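Local coordinates for protein phosphatidylglycerophosphatase B (Bacillus subtilis, PDB 6FMX) that dephosphorylates phosphatidylglycerophosphate to phosphatidylglycerol in the cell membrane and also hydrolyses undecaprenyl pyrophosphate to supply the lipid carrier undecaprenyl phosphate, at residues K22-L33 with L196-F207. Numbering follows the deposited sequence.
Sequences KPVSLFLFFLIL and LGGFSLGLLLFF. With OLC ((2R)-2,3-dihydroxypropyl (9Z)-octadec-9-enoate), chain C; OLC ((2R)-2,3-dihydroxypropyl (9Z)-octadec-9-enoate), chain D.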
loop_
_atom_site.group_PDB
_atom_site.type_symbol
_atom_site.label_atom_id
_atom_site.label_comp_id
_atom_site.label_asym_id
_atom_site.label_seq_id
_atom_site.Cartn_x
_atom_site.Cartn_y
_atom_site.Cartn_z
ATOM N N LYS A 22 -8.134 10.561 11.598
ATOM C CA LYS A 22 -7.198 10.084 10.584
ATOM C C LYS A 22 -7.850 9.251 9.474
ATOM O O LYS A 22 -7.524 9.482 8.302
ATOM C CB LYS A 22 -6.009 9.329 11.213
ATOM C CG LYS A 22 -6.309 8.231 12.238
ATOM C CD LYS A 22 -5.285 8.279 13.362
ATOM C CE LYS A 22 -5.454 9.551 14.185
ATOM N NZ LYS A 22 -6.643 9.467 15.078
ATOM N N PRO A 23 -8.754 8.297 9.749
ATOM C CA PRO A 23 -9.360 7.580 8.616
ATOM C C PRO A 23 -10.328 8.430 7.812
ATOM O O PRO A 23 -10.461 8.209 6.600
ATOM C CB PRO A 23 -10.062 6.391 9.286
ATOM C CG PRO A 23 -10.427 6.889 10.619
ATOM C CD PRO A 23 -9.310 7.816 11.030
ATOM N N VAL A 24 -10.994 9.409 8.431
ATOM C CA VAL A 24 -11.894 10.274 7.674
ATOM C C VAL A 24 -11.106 11.199 6.754
ATOM O O VAL A 24 -11.506 11.448 5.609
ATOM C CB VAL A 24 -12.813 11.061 8.627
ATOM C CG1 VAL A 24 -13.628 12.084 7.853
ATOM C CG2 VAL A 24 -13.735 10.110 9.353
ATOM N N SER A 25 -9.976 11.725 7.235
ATOM C CA SER A 25 -9.154 12.602 6.408
ATOM C C SER A 25 -8.624 11.867 5.183
ATOM O O SER A 25 -8.610 12.416 4.075
ATOM C CB SER A 25 -7.998 13.165 7.233
ATOM O OG SER A 25 -8.478 13.953 8.312
ATOM N N LEU A 26 -8.188 10.618 5.368
ATOM C CA LEU A 26 -7.706 9.817 4.248
ATOM C C LEU A 26 -8.825 9.510 3.263
ATOM O O LEU A 26 -8.607 9.501 2.045
ATOM C CB LEU A 26 -7.088 8.521 4.764
ATOM C CG LEU A 26 -5.825 8.690 5.601
ATOM C CD1 LEU A 26 -5.559 7.449 6.436
ATOM C CD2 LEU A 26 -4.650 8.980 4.687
ATOM N N PHE A 27 -10.028 9.237 3.774
ATOM C CA PHE A 27 -11.163 8.974 2.896
ATOM C C PHE A 27 -11.535 10.212 2.097
ATOM O O PHE A 27 -11.817 10.124 0.893
ATOM C CB PHE A 27 -12.358 8.495 3.719
ATOM C CG PHE A 27 -13.589 8.232 2.909
ATOM C CD1 PHE A 27 -13.638 7.170 2.021
ATOM C CD2 PHE A 27 -14.708 9.036 3.051
ATOM C CE1 PHE A 27 -14.777 6.923 1.278
ATOM C CE2 PHE A 27 -15.850 8.791 2.316
ATOM C CZ PHE A 27 -15.883 7.733 1.428
ATOM N N LEU A 28 -11.550 11.375 2.752
ATOM C CA LEU A 28 -11.837 12.618 2.046
ATOM C C LEU A 28 -10.732 12.946 1.048
ATOM O O LEU A 28 -11.005 13.457 -0.043
ATOM C CB LEU A 28 -12.013 13.755 3.049
ATOM C CG LEU A 28 -13.293 13.642 3.885
ATOM C CD1 LEU A 28 -13.385 14.754 4.918
ATOM C CD2 LEU A 28 -14.511 13.644 2.985
ATOM N N PHE A 29 -9.479 12.659 1.406
ATOM C CA PHE A 29 -8.381 12.883 0.472
ATOM C C PHE A 29 -8.542 12.025 -0.774
ATOM O O PHE A 29 -8.252 12.476 -1.886
ATOM C CB PHE A 29 -7.040 12.591 1.143
ATOM C CG PHE A 29 -5.867 12.670 0.204
ATOM C CD1 PHE A 29 -5.371 13.897 -0.208
ATOM C CD2 PHE A 29 -5.272 11.518 -0.279
ATOM C CE1 PHE A 29 -4.293 13.970 -1.076
ATOM C CE2 PHE A 29 -4.193 11.589 -1.144
ATOM C CZ PHE A 29 -3.705 12.819 -1.545
ATOM N N PHE A 30 -8.996 10.781 -0.613
ATOM C CA PHE A 30 -9.170 9.921 -1.778
ATOM C C PHE A 30 -10.259 10.454 -2.701
ATOM O O PHE A 30 -10.100 10.440 -3.928
ATOM C CB PHE A 30 -9.489 8.488 -1.362
ATOM C CG PHE A 30 -9.847 7.603 -2.516
ATOM C CD1 PHE A 30 -8.857 7.026 -3.294
ATOM C CD2 PHE A 30 -11.169 7.346 -2.828
ATOM C CE1 PHE A 30 -9.183 6.219 -4.365
ATOM C CE2 PHE A 30 -11.497 6.532 -3.899
ATOM C CZ PHE A 30 -10.504 5.971 -4.669
ATOM N N LEU A 31 -11.385 10.900 -2.131
ATOM C CA LEU A 31 -12.467 11.438 -2.952
ATOM C C LEU A 31 -11.999 12.639 -3.754
ATOM O O LEU A 31 -12.317 12.772 -4.942
ATOM C CB LEU A 31 -13.663 11.833 -2.081
ATOM C CG LEU A 31 -14.394 10.759 -1.278
ATOM C CD1 LEU A 31 -15.566 11.368 -0.481
ATOM C CD2 LEU A 31 -14.884 9.671 -2.210
ATOM N N ILE A 32 -11.247 13.530 -3.113
ATOM C CA ILE A 32 -10.763 14.719 -3.795
ATOM C C ILE A 32 -9.817 14.328 -4.925
ATOM O O ILE A 32 -9.886 14.880 -6.029
ATOM C CB ILE A 32 -10.113 15.668 -2.775
ATOM C CG1 ILE A 32 -11.221 16.374 -1.989
ATOM C CG2 ILE A 32 -9.222 16.677 -3.462
ATOM C CD1 ILE A 32 -10.733 17.099 -0.774
ATOM N N LEU A 33 -8.951 13.340 -4.679
ATOM C CA LEU A 33 -8.070 12.844 -5.735
ATOM C C LEU A 33 -8.855 12.177 -6.860
ATOM O O LEU A 33 -8.547 12.379 -8.043
ATOM C CB LEU A 33 -7.053 11.861 -5.155
ATOM C CG LEU A 33 -5.637 12.362 -4.931
ATOM C CD1 LEU A 33 -4.753 11.192 -4.543
ATOM C CD2 LEU A 33 -5.132 13.021 -6.202
ATOM N N LEU A 196 -0.759 7.892 -4.657
ATOM C CA LEU A 196 -1.324 8.593 -3.508
ATOM C C LEU A 196 -2.732 8.095 -3.196
ATOM O O LEU A 196 -3.096 7.946 -2.025
ATOM C CB LEU A 196 -1.328 10.105 -3.754
ATOM C CG LEU A 196 -0.001 10.841 -3.941
ATOM C CD1 LEU A 196 -0.250 12.301 -4.271
ATOM C CD2 LEU A 196 0.856 10.730 -2.711
ATOM N N GLY A 197 -3.536 7.831 -4.231
ATOM C CA GLY A 197 -4.860 7.272 -4.002
ATOM C C GLY A 197 -4.813 5.928 -3.305
ATOM O O GLY A 197 -5.590 5.669 -2.383
ATOM N N GLY A 198 -3.901 5.051 -3.735
ATOM C CA GLY A 198 -3.767 3.759 -3.084
ATOM C C GLY A 198 -3.189 3.872 -1.688
ATOM O O GLY A 198 -3.627 3.173 -0.768
ATOM N N PHE A 199 -2.192 4.749 -1.508
ATOM C CA PHE A 199 -1.669 5.052 -0.178
ATOM C C PHE A 199 -2.795 5.391 0.789
ATOM O O PHE A 199 -2.898 4.810 1.876
ATOM C CB PHE A 199 -0.690 6.230 -0.239
ATOM C CG PHE A 199 0.725 5.853 -0.603
ATOM C CD1 PHE A 199 1.108 4.529 -0.729
ATOM C CD2 PHE A 199 1.674 6.841 -0.807
ATOM C CE1 PHE A 199 2.416 4.201 -1.066
ATOM C CE2 PHE A 199 2.991 6.515 -1.144
ATOM C CZ PHE A 199 3.357 5.196 -1.271
ATOM N N SER A 200 -3.645 6.342 0.406
ATOM C CA SER A 200 -4.636 6.855 1.347
ATOM C C SER A 200 -5.639 5.788 1.759
ATOM O O SER A 200 -6.032 5.740 2.932
ATOM C CB SER A 200 -5.341 8.081 0.762
ATOM O OG SER A 200 -6.174 7.752 -0.323
ATOM N N LEU A 201 -6.047 4.912 0.841
ATOM C CA LEU A 201 -7.026 3.892 1.200
ATOM C C LEU A 201 -6.415 2.676 1.896
ATOM O O LEU A 201 -7.074 2.077 2.753
ATOM C CB LEU A 201 -7.808 3.444 -0.034
ATOM C CG LEU A 201 -8.728 4.485 -0.675
ATOM C CD1 LEU A 201 -9.463 3.865 -1.829
ATOM C CD2 LEU A 201 -9.726 5.024 0.330
ATOM N N GLY A 202 -5.186 2.288 1.554
ATOM C CA GLY A 202 -4.519 1.253 2.324
ATOM C C GLY A 202 -4.270 1.688 3.754
ATOM O O GLY A 202 -4.477 0.916 4.697
ATOM N N LEU A 203 -3.827 2.935 3.939
ATOM C CA LEU A 203 -3.632 3.479 5.278
ATOM C C LEU A 203 -4.954 3.570 6.032
ATOM O O LEU A 203 -5.011 3.314 7.242
ATOM C CB LEU A 203 -2.975 4.853 5.174
ATOM C CG LEU A 203 -1.938 5.363 6.177
ATOM C CD1 LEU A 203 -0.989 4.262 6.640
ATOM C CD2 LEU A 203 -1.167 6.509 5.534
ATOM N N LEU A 204 -6.027 3.935 5.329
ATOM C CA LEU A 204 -7.351 3.954 5.941
ATOM C C LEU A 204 -7.721 2.580 6.492
ATOM O O LEU A 204 -8.185 2.458 7.631
ATOM C CB LEU A 204 -8.381 4.431 4.911
ATOM C CG LEU A 204 -9.813 4.731 5.362
ATOM C CD1 LEU A 204 -10.406 5.727 4.388
ATOM C CD2 LEU A 204 -10.648 3.477 5.361
ATOM N N LEU A 205 -7.529 1.526 5.687
ATOM C CA LEU A 205 -7.853 0.177 6.146
ATOM C C LEU A 205 -6.993 -0.236 7.330
ATOM O O LEU A 205 -7.478 -0.928 8.235
ATOM C CB LEU A 205 -7.699 -0.822 5.003
ATOM C CG LEU A 205 -8.745 -0.625 3.902
ATOM C CD1 LEU A 205 -8.447 -1.487 2.686
ATOM C CD2 LEU A 205 -10.115 -0.948 4.455
ATOM N N PHE A 206 -5.720 0.172 7.332
ATOM C CA PHE A 206 -4.858 -0.055 8.487
ATOM C C PHE A 206 -5.444 0.574 9.746
ATOM O O PHE A 206 -5.583 -0.090 10.783
ATOM C CB PHE A 206 -3.459 0.506 8.211
ATOM C CG PHE A 206 -2.671 0.845 9.463
ATOM C CD1 PHE A 206 -2.236 -0.152 10.322
ATOM C CD2 PHE A 206 -2.359 2.163 9.767
ATOM C CE1 PHE A 206 -1.507 0.158 11.464
ATOM C CE2 PHE A 206 -1.636 2.479 10.903
ATOM C CZ PHE A 206 -1.210 1.477 11.754
ATOM N N PHE A 207 -5.777 1.866 9.680
ATOM C CA PHE A 207 -6.298 2.541 10.865
ATOM C C PHE A 207 -7.602 1.912 11.325
ATOM O O PHE A 207 -7.873 1.838 12.532
ATOM C CB PHE A 207 -6.484 4.031 10.596
ATOM C CG PHE A 207 -5.210 4.812 10.670
ATOM C CD1 PHE A 207 -4.520 4.921 11.865
ATOM C CD2 PHE A 207 -4.694 5.431 9.542
ATOM C CE1 PHE A 207 -3.340 5.638 11.938
ATOM C CE2 PHE A 207 -3.520 6.151 9.608
ATOM C CZ PHE A 207 -2.840 6.253 10.807
HETATM C C18 OLC C . -6.028 15.370 5.244
HETATM C C10 OLC C . -5.831 17.973 0.947
HETATM C C9 OLC C . -5.392 18.209 -0.272
HETATM C C17 OLC C . -6.689 16.697 4.866
HETATM C C11 OLC C . -6.977 16.995 1.216
HETATM C C8 OLC C . -6.014 17.493 -1.470
HETATM C C24 OLC C . -7.001 23.064 -10.786
HETATM C C16 OLC C . -8.150 16.774 5.318
HETATM C C12 OLC C . -8.123 17.777 1.863
HETATM C C7 OLC C . -5.127 17.678 -2.704
HETATM C C15 OLC C . -9.036 15.765 4.587
HETATM C C13 OLC C . -9.264 16.894 2.358
HETATM C C6 OLC C . -5.446 16.598 -3.739
HETATM C C14 OLC C . -8.710 15.687 3.096
HETATM C C5 OLC C . -4.222 16.353 -4.616
HETATM C C4 OLC C . -4.587 16.601 -6.075
HETATM C C3 OLC C . -4.529 18.100 -6.361
HETATM C C2 OLC C . -5.938 18.587 -6.674
HETATM C C21 OLC C . -6.352 21.550 -8.935
HETATM C C1 OLC C . -5.845 19.979 -7.285
HETATM C C22 OLC C . -7.393 21.824 -9.993
HETATM O O19 OLC C . -5.069 20.765 -6.853
HETATM O O25 OLC C . -7.750 23.070 -11.972
HETATM O O23 OLC C . -7.410 20.712 -10.832
HETATM O O20 OLC C . -6.669 20.317 -8.361
HETATM C C18 OLC D . -13.974 19.361 0.240
HETATM C C10 OLC D . -16.075 15.069 -5.104
HETATM C C9 OLC D . -16.641 13.924 -5.430
HETATM C C17 OLC D . -13.712 18.177 1.166
HETATM C C11 OLC D . -14.767 15.085 -4.326
HETATM C C8 OLC D . -15.995 12.599 -5.032
HETATM C C24 OLC D . -15.878 13.406 -16.709
HETATM C C16 OLC D . -14.797 17.127 0.942
HETATM C C12 OLC D . -14.911 15.977 -3.098
HETATM C C7 OLC D . -16.402 11.495 -6.006
HETATM C C15 OLC D . -14.713 16.606 -0.491
HETATM C C13 OLC D . -16.158 15.588 -2.302
HETATM C C6 OLC D . -15.490 11.540 -7.229
HETATM C C14 OLC D . -15.939 15.743 -0.795
HETATM C C5 OLC D . -16.249 10.989 -8.434
HETATM C C4 OLC D . -15.529 11.388 -9.715
HETATM C C3 OLC D . -16.162 12.654 -10.285
HETATM C C2 OLC D . -15.453 13.038 -11.579
HETATM C C21 OLC D . -16.393 11.728 -14.967
HETATM C C1 OLC D . -16.027 12.223 -12.735
HETATM C C22 OLC D . -16.950 12.478 -16.159
HETATM O O19 OLC D . -16.643 11.234 -12.522
HETATM O O25 OLC D . -15.697 13.110 -18.064
HETATM O O23 OLC D . -17.307 11.547 -17.139
HETATM O O20 OLC D . -15.845 12.639 -14.058
#
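L201 CD1 stands over the centre of the F30 ring in a CH-pi contact, 3.5 Å from its centroid and 13° off the normal; F30 CG lies anti to the backbone N (chi1 173°), which lays the ring across that methyl. In a second CH-pi contact K22 CG lies 3.8 Å from the centroid of the F207 ring, over its face, before the lysine end turns off. The remaining packing is largely apolar: L26 is a knob in the hole formed by S200, L203, L204 and F207, and L26 CD1 lies 3.8 Å from F207 CD2. L204 CD1 reaches F27 CB at 3.5 Å, and L33 CD1 meets L196 CB at 3.7 Å. The F29 ring presents its edge to S200 and, elsewhere on its rim, to a monoolein chain. The S200 hydroxyl turns back to its own helix, OG donating to G197 O (3.0 Å). L114 of helix 96-118 touches both F30 and L201. An alanine at F30 removes the ring, which would probably leave L201 CD1 without its aromatic platform and open a gap beside G197. With axes 8.6 Å apart at 155°, this is antiparallel transmembrane helix packing, joining the N-terminal helix to the last helix of the PAP2 phosphatase bundle.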